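2-c-methyl-d-erythritol 4-phosphate cytidylyltransferase (Streptococcus pneumoniae, PDB 2VSH) catalyses the transfer of the cytidylyl group of CTP to D-ribitol 5-phosphate, making CDP-ribitol for teichoic acid precursors. Local coordinates at residues 1-10 with 41-55. Sequence-based numbering, arbitrary orientation. Where two conformers were deposited one is given.
Sequences HMIYAGILAG and FVLEPSIEKIVVGVH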
ATOM      1  N   HIS A   1      -8.781   8.140  35.318  1.00 35.34           N
ATOM      2  CA  HIS A   1      -8.134   9.031  34.309  1.00 33.20           C
ATOM      3  C   HIS A   1      -9.102   9.312  33.168  1.00 31.48           C
ATOM      4  O   HIS A   1     -10.132   8.639  33.026  1.00 31.81           O
ATOM      5  CB  HIS A   1      -6.846   8.401  33.773  1.00 32.92           C
ATOM      6  CG  HIS A   1      -7.042   7.045  33.171  1.00 34.29           C
ATOM      7  ND1 HIS A   1      -7.204   6.846  31.814  1.00 36.00           N
ATOM      8  CD2 HIS A   1      -7.107   5.820  33.740  1.00 37.22           C
ATOM      9  CE1 HIS A   1      -7.362   5.554  31.576  1.00 35.55           C
ATOM     10  NE2 HIS A   1      -7.306   4.911  32.728  1.00 37.22           N
ATOM     11  N   MET A   2      -8.781  10.318  32.364  1.00 29.28           N
ATOM     12  CA  MET A   2      -9.616  10.651  31.212  1.00 27.55           C
ATOM     13  C   MET A   2      -9.131   9.980  29.935  1.00 25.44           C
ATOM     14  O   MET A   2      -7.940   9.716  29.782  1.00 25.00           O
ATOM     15  CB  MET A   2      -9.656  12.163  31.002  1.00 28.01           C
ATOM     16  CG  MET A   2     -10.165  12.975  32.178  1.00 28.97           C
ATOM     17  SD  MET A   2     -11.929  12.722  32.457  1.00 32.45           S
ATOM     18  CE  MET A   2     -12.357  14.349  33.039  1.00 32.12           C
ATOM     19  N   ILE A   3     -10.062   9.724  29.016  1.00 23.64           N
ATOM     20  CA  ILE A   3      -9.734   9.263  27.680  1.00 22.10           C
ATOM     21  C   ILE A   3     -10.393  10.225  26.692  1.00 20.82           C
ATOM     22  O   ILE A   3     -11.602  10.474  26.759  1.00 21.09           O
ATOM     23  CB  ILE A   3     -10.236   7.822  27.400  1.00 21.99           C
ATOM     24  CG1 ILE A   3      -9.668   6.832  28.415  1.00 22.79           C
ATOM     25  CG2 ILE A   3      -9.856   7.405  25.991  1.00 20.20           C
ATOM     26  CD1 ILE A   3     -10.435   5.509  28.485  1.00 25.35           C
ATOM     27  N   TYR A   4      -9.584  10.777  25.798  1.00 19.97           N
ATOM     28  CA  TYR A   4     -10.059  11.710  24.782  1.00 19.47           C
ATOM     29  C   TYR A   4      -9.880  11.107  23.401  1.00 19.11           C
ATOM     30  O   TYR A   4      -9.001  10.260  23.189  1.00 19.72           O
ATOM     31  CB  TYR A   4      -9.281  13.029  24.883  1.00 19.07           C
ATOM     32  CG  TYR A   4      -9.464  13.717  26.233  1.00 19.26           C
ATOM     33  CD1 TYR A   4      -8.566  13.500  27.282  1.00 18.98           C
ATOM     34  CD2 TYR A   4     -10.553  14.540  26.463  1.00 14.73           C
ATOM     35  CE1 TYR A   4      -8.745  14.132  28.541  1.00 20.70           C
ATOM     36  CE2 TYR A   4     -10.744  15.160  27.692  1.00 20.32           C
ATOM     37  CZ  TYR A   4      -9.837  14.954  28.726  1.00 20.21           C
ATOM     38  OH  TYR A   4     -10.046  15.565  29.936  1.00 23.33           O
ATOM     39  N   ALA A   5     -10.722  11.524  22.459  1.00 19.17           N
ATOM     40  CA  ALA A   5     -10.444  11.259  21.058  1.00 19.16           C
ATOM     41  C   ALA A   5      -9.757  12.494  20.500  1.00 19.17           C
ATOM     42  O   ALA A   5     -10.153  13.632  20.814  1.00 19.34           O
ATOM     43  CB  ALA A   5     -11.715  10.942  20.275  1.00 18.10           C
ATOM     44  N   GLY A   6      -8.715  12.256  19.696  1.00 19.32           N
ATOM     45  CA  GLY A   6      -7.966  13.310  18.997  1.00 18.21           C
ATOM     46  C   GLY A   6      -8.076  13.110  17.495  1.00 18.78           C
ATOM     47  O   GLY A   6      -7.317  12.337  16.900  1.00 18.47           O
ATOM     48  N   ILE A   7      -9.006  13.831  16.874  1.00 18.43           N
ATOM     49  CA  ILE A   7      -9.287  13.669  15.444  0.50 18.56           C
ATOM     50  C   ILE A   7      -8.434  14.637  14.607  1.00 19.27           C
ATOM     51  O   ILE A   7      -8.554  15.877  14.735  1.00 18.71           O
ATOM     52  CB  ILE A   7     -10.813  13.823  15.147  0.50 18.13           C
ATOM     53  CG1 ILE A   7     -11.651  12.894  16.054  0.50 18.14           C
ATOM     54  CG2 ILE A   7     -11.119  13.617  13.661  0.50 18.59           C
ATOM     55  CD1 ILE A   7     -11.328  11.384  15.955  0.50 14.90           C
ATOM     56  N   LEU A   8      -7.576  14.060  13.759  1.00 20.26           N
ATOM     57  CA  LEU A   8      -6.619  14.805  12.955  1.00 21.84           C
ATOM     58  C   LEU A   8      -7.234  15.140  11.627  1.00 22.92           C
ATOM     59  O   LEU A   8      -7.386  14.278  10.750  1.00 22.02           O
ATOM     60  CB  LEU A   8      -5.318  14.014  12.788  1.00 22.90           C
ATOM     61  CG  LEU A   8      -4.592  13.806  14.121  1.00 24.53           C
ATOM     62  CD1 LEU A   8      -3.746  12.562  14.092  1.00 29.17           C
ATOM     63  CD2 LEU A   8      -3.752  15.035  14.457  1.00 26.69           C
ATOM     64  N   ALA A   9      -7.603  16.410  11.499  1.00 24.63           N
ATOM     65  CA  ALA A   9      -8.415  16.884  10.380  1.00 26.02           C
ATOM     66  C   ALA A   9      -7.811  18.153   9.785  1.00 28.11           C
ATOM     67  O   ALA A   9      -8.523  19.004   9.239  1.00 29.06           O
ATOM     68  CB  ALA A   9      -9.836  17.125  10.856  1.00 25.53           C
ATOM     69  N   GLY A  10      -6.489  18.273   9.880  1.00 29.71           N
ATOM     70  CA  GLY A  10      -5.763  19.405   9.295  1.00 32.71           C
ATOM     71  C   GLY A  10      -5.036  19.048   8.006  1.00 34.56           C
ATOM     72  O   GLY A  10      -5.627  18.496   7.060  1.00 35.74           O
ATOM     73  N   PHE A  41     -16.982   7.920  17.294  1.00 26.22           N
ATOM     74  CA  PHE A  41     -16.428   8.170  18.645  1.00 25.40           C
ATOM     75  C   PHE A  41     -17.448   8.644  19.696  1.00 26.22           C
ATOM     76  O   PHE A  41     -17.235   8.444  20.897  1.00 26.41           O
ATOM     77  CB  PHE A  41     -15.272   9.177  18.594  1.00 24.61           C
ATOM     78  CG  PHE A  41     -13.969   8.595  18.107  1.00 23.09           C
ATOM     79  CD1 PHE A  41     -13.043   8.083  19.012  1.00 21.70           C
ATOM     80  CD2 PHE A  41     -13.668   8.559  16.740  1.00 23.02           C
ATOM     81  CE1 PHE A  41     -11.827   7.555  18.575  1.00 22.07           C
ATOM     82  CE2 PHE A  41     -12.446   8.026  16.282  1.00 21.95           C
ATOM     83  CZ  PHE A  41     -11.527   7.522  17.203  1.00 21.21           C
ATOM     84  N   VAL A  42     -18.532   9.274  19.245  1.00 26.38           N
ATOM     85  CA  VAL A  42     -19.589   9.786  20.144  1.00 26.95           C
ATOM     86  C   VAL A  42     -20.324   8.719  20.953  1.00 27.44           C
ATOM     87  O   VAL A  42     -20.817   9.016  22.045  1.00 28.12           O
ATOM     88  CB  VAL A  42     -20.659  10.699  19.431  1.00 27.58           C
ATOM     89  CG1 VAL A  42     -20.007  11.850  18.674  1.00 26.87           C
ATOM     90  CG2 VAL A  42     -21.615   9.890  18.532  1.00 29.05           C
ATOM     91  N   LEU A  43     -20.441   7.502  20.430  1.00 26.85           N
ATOM     92  CA  LEU A  43     -21.158   6.465  21.171  1.00 28.64           C
ATOM     93  C   LEU A  43     -20.341   5.842  22.267  1.00 27.62           C
ATOM     94  O   LEU A  43     -20.902   5.278  23.215  1.00 29.41           O
ATOM     95  CB  LEU A  43     -21.655   5.341  20.262  1.00 30.09           C
ATOM     96  CG  LEU A  43     -22.967   5.480  19.524  1.00 31.74           C
ATOM     97  CD1 LEU A  43     -23.192   4.166  18.807  1.00 34.29           C
ATOM     98  CD2 LEU A  43     -24.109   5.786  20.484  1.00 34.27           C
ATOM     99  N   GLU A  44     -19.023   5.919  22.133  1.00 25.60           N
ATOM    100  CA  GLU A  44     -18.134   5.250  23.076  1.00 25.06           C
ATOM    101  C   GLU A  44     -18.276   5.863  24.467  1.00 25.43           C
ATOM    102  O   GLU A  44     -17.863   7.008  24.683  1.00 24.79           O
ATOM    103  CB  GLU A  44     -16.678   5.289  22.577  1.00 23.40           C
ATOM    104  CG  GLU A  44     -15.656   4.731  23.581  1.00 23.81           C
ATOM    105  CD  GLU A  44     -16.040   3.371  24.112  1.00 23.98           C
ATOM    106  OE1 GLU A  44     -15.959   3.167  25.337  1.00 24.31           O
ATOM    107  OE2 GLU A  44     -16.447   2.512  23.303  1.00 24.99           O
ATOM    108  N   PRO A  45     -18.853   5.102  25.424  1.00 26.96           N
ATOM    109  CA  PRO A  45     -19.098   5.720  26.729  1.00 27.54           C
ATOM    110  C   PRO A  45     -17.847   6.169  27.483  1.00 26.49           C
ATOM    111  O   PRO A  45     -17.959   7.025  28.358  1.00 27.14           O
ATOM    112  CB  PRO A  45     -19.847   4.633  27.506  1.00 29.34           C
ATOM    113  CG  PRO A  45     -19.476   3.364  26.852  1.00 29.68           C
ATOM    114  CD  PRO A  45     -19.328   3.705  25.393  1.00 27.90           C
ATOM    115  N   SER A  46     -16.678   5.618  27.162  1.00 25.09           N
ATOM    116  CA  SER A  46     -15.479   5.923  27.974  1.00 25.37           C
ATOM    117  C   SER A  46     -14.703   7.169  27.506  1.00 23.63           C
ATOM    118  O   SER A  46     -13.726   7.564  28.136  1.00 23.99           O
ATOM    119  CB  SER A  46     -14.568   4.696  28.102  1.00 25.12           C
ATOM    120  OG  SER A  46     -13.969   4.349  26.861  1.00 23.70           O
ATOM    121  N   ILE A  47     -15.165   7.801  26.428  1.00 23.20           N
ATOM    122  CA  ILE A  47     -14.536   9.005  25.875  0.50 21.83           C
ATOM    123  C   ILE A  47     -15.098  10.257  26.550  1.00 22.71           C
ATOM    124  O   ILE A  47     -16.313  10.475  26.534  1.00 23.07           O
ATOM    125  CB  ILE A  47     -14.766   9.109  24.329  0.50 21.20           C
ATOM    126  CG1 ILE A  47     -14.139   7.916  23.583  0.50 20.12           C
ATOM    127  CG2 ILE A  47     -14.253  10.454  23.754  0.50 20.62           C
ATOM    128  CD1 ILE A  47     -12.622   7.851  23.612  0.50 18.72           C
ATOM    129  N   GLU A  48     -14.221  11.082  27.118  1.00 22.10           N
ATOM    130  CA  GLU A  48     -14.622  12.333  27.761  1.00 23.09           C
ATOM    131  C   GLU A  48     -14.989  13.420  26.734  1.00 23.05           C
ATOM    132  O   GLU A  48     -16.106  13.927  26.742  1.00 24.55           O
ATOM    133  CB  GLU A  48     -13.503  12.811  28.699  1.00 23.04           C
ATOM    134  CG  GLU A  48     -13.778  14.118  29.428  1.00 23.93           C
ATOM    135  CD  GLU A  48     -14.892  14.067  30.474  1.00 24.52           C
ATOM    136  OE1 GLU A  48     -15.122  15.129  31.106  1.00 26.51           O
ATOM    137  OE2 GLU A  48     -15.529  13.010  30.691  1.00 24.53           O
ATOM    138  N   LYS A  49     -14.050  13.785  25.866  1.00 22.73           N
ATOM    139  CA  LYS A  49     -14.314  14.773  24.809  1.00 22.74           C
ATOM    140  C   LYS A  49     -13.744  14.258  23.519  1.00 21.61           C
ATOM    141  O   LYS A  49     -12.811  13.469  23.532  1.00 20.70           O
ATOM    142  CB  LYS A  49     -13.652  16.125  25.114  1.00 22.89           C
ATOM    143  CG  LYS A  49     -14.229  16.895  26.280  1.00 26.07           C
ATOM    144  CD  LYS A  49     -15.669  17.291  26.043  1.00 29.22           C
ATOM    145  CE  LYS A  49     -16.142  18.294  27.075  1.00 32.14           C
ATOM    146  NZ  LYS A  49     -17.601  18.156  27.303  1.00 34.99           N
ATOM    147  N   ILE A  50     -14.280  14.757  22.408  1.00 22.06           N
ATOM    148  CA  ILE A  50     -13.749  14.486  21.083  1.00 21.89           C
ATOM    149  C   ILE A  50     -13.148  15.780  20.560  1.00 21.80           C
ATOM    150  O   ILE A  50     -13.862  16.754  20.319  1.00 22.23           O
ATOM    151  CB  ILE A  50     -14.856  13.977  20.123  1.00 22.28           C
ATOM    152  CG1 ILE A  50     -15.393  12.644  20.649  1.00 23.18           C
ATOM    153  CG2 ILE A  50     -14.286  13.795  18.730  1.00 20.20           C
ATOM    154  CD1 ILE A  50     -16.808  12.337  20.199  1.00 24.39           C
ATOM    155  N   VAL A  51     -11.826  15.800  20.455  1.00 21.27           N
ATOM    156  CA  VAL A  51     -11.103  17.027  20.152  1.00 21.48           C
ATOM    157  C   VAL A  51     -10.627  16.914  18.712  1.00 21.23           C
ATOM    158  O   VAL A  51      -9.903  15.980  18.363  1.00 21.13           O
ATOM    159  CB  VAL A  51      -9.903  17.265  21.113  1.00 21.84           C
ATOM    160  CG1 VAL A  51      -9.293  18.638  20.870  1.00 21.72           C
ATOM    161  CG2 VAL A  51     -10.340  17.114  22.581  1.00 22.75           C
ATOM    162  N   VAL A  52     -11.078  17.848  17.881  1.00 21.10           N
ATOM    163  CA  VAL A  52     -10.808  17.810  16.443  1.00 20.80           C
ATOM    164  C   VAL A  52      -9.858  18.941  16.035  1.00 21.18           C
ATOM    165  O   VAL A  52     -10.171  20.122  16.201  1.00 21.19           O
ATOM    166  CB  VAL A  52     -12.115  17.933  15.613  1.00 20.59           C
ATOM    167  CG1 VAL A  52     -11.874  17.487  14.164  1.00 20.74           C
ATOM    168  CG2 VAL A  52     -13.250  17.112  16.240  1.00 20.39           C
ATOM    169  N   GLY A  53      -8.713  18.565  15.473  1.00 20.97           N
ATOM    170  CA  GLY A  53      -7.724  19.529  15.000  1.00 21.81           C
ATOM    171  C   GLY A  53      -7.965  19.842  13.539  1.00 21.95           C
ATOM    172  O   GLY A  53      -7.832  18.980  12.691  1.00 22.19           O
ATOM    173  N   VAL A  54      -8.315  21.085  13.252  1.00 22.93           N
ATOM    174  CA  VAL A  54      -8.621  21.517  11.887  1.00 23.59           C
ATOM    175  C   VAL A  54      -7.710  22.689  11.520  1.00 25.09           C
ATOM    176  O   VAL A  54      -7.283  23.450  12.387  1.00 25.13           O
ATOM    177  CB  VAL A  54     -10.133  21.911  11.771  1.00 23.58           C
ATOM    178  CG1 VAL A  54     -10.433  22.572  10.475  1.00 25.29           C
ATOM    179  CG2 VAL A  54     -11.023  20.676  11.905  1.00 23.73           C
ATOM    180  N   HIS A  55      -7.410  22.830  10.230  1.00 26.20           N
ATOM    181  CA  HIS A  55      -6.692  23.991   9.737  1.00 28.04           C
ATOM    182  C   HIS A  55      -7.427  25.235  10.227  1.00 28.73           C
ATOM    183  O   HIS A  55      -8.660  25.301  10.170  1.00 28.54           O
ATOM    184  CB  HIS A  55      -6.618  23.936   8.211  1.00 29.21           C
ATOM    185  CG  HIS A  55      -5.893  25.086   7.587  1.00 30.96           C
ATOM    186  ND1 HIS A  55      -6.366  26.380   7.632  1.00 33.30           N
ATOM    187  CD2 HIS A  55      -4.749  25.129   6.863  1.00 33.57           C
ATOM    188  CE1 HIS A  55      -5.539  27.174   6.974  1.00 35.23           C
ATOM    189  NE2 HIS A  55      -4.550  26.441   6.496  1.00 35.93           N
TER
HETATM  190  O   HOH W   1     -12.715   9.249  29.956  1.00 11.75           O
HETATM  191  O   HOH W   2      -8.539  21.200   7.958  1.00 17.39           O
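In the conformer described, Ile7 sets its CD1 methyl over one face of the Phe41 ring, 4.0 Å from the ring centroid, a CH-pi contact between strand 3-9 and the end of helix 33-42. A chi1 of -52° sets CG1 beside the backbone N and chi2 of -58° then turns CD1 to the ring, while Ile7 CG1 lies alongside Ile50 CG2. Ala5 is small enough to let the same ring close on the strand, its CB 3.4 Å from Phe41 CD1. Ile3 CG2 meets the CD1 of Ile47, and Ile3 also touches Ile128 of helix 121-133. On the other face of the sheet Tyr4 lies beside Glu48, which suits this partly exposed margin: its CG packs within 3.6 Å of Tyr4 CE2, while OE1 is hydrogen-bonded to the hydroxyl of Tyr100. The carboxylate plane is nearly perpendicular to the Tyr4 ring.

Strands 3-9 and 50-54 run parallel, joined by hydrogen bonds such as Val51 N to Ala5 O (2.8 Å) and Gly53 N to Ile7 O (2.8 Å). At the edge, water links Ile3 N to Ser46 O, and within the Glu44-Ile47 turn Ser46 OG and N grip Glu44 OE1 from opposite faces of its carboxylate. Branched apolar residues and backbone hydrogen bonds thus join neighbouring parallel strands of the GT-A-like sheet, with 50-54 between 3-9 and 77-81, probably positioning the CTP-binding residues Leu8, Ala9 and Gly10 at the C-terminal end of strand 3-9.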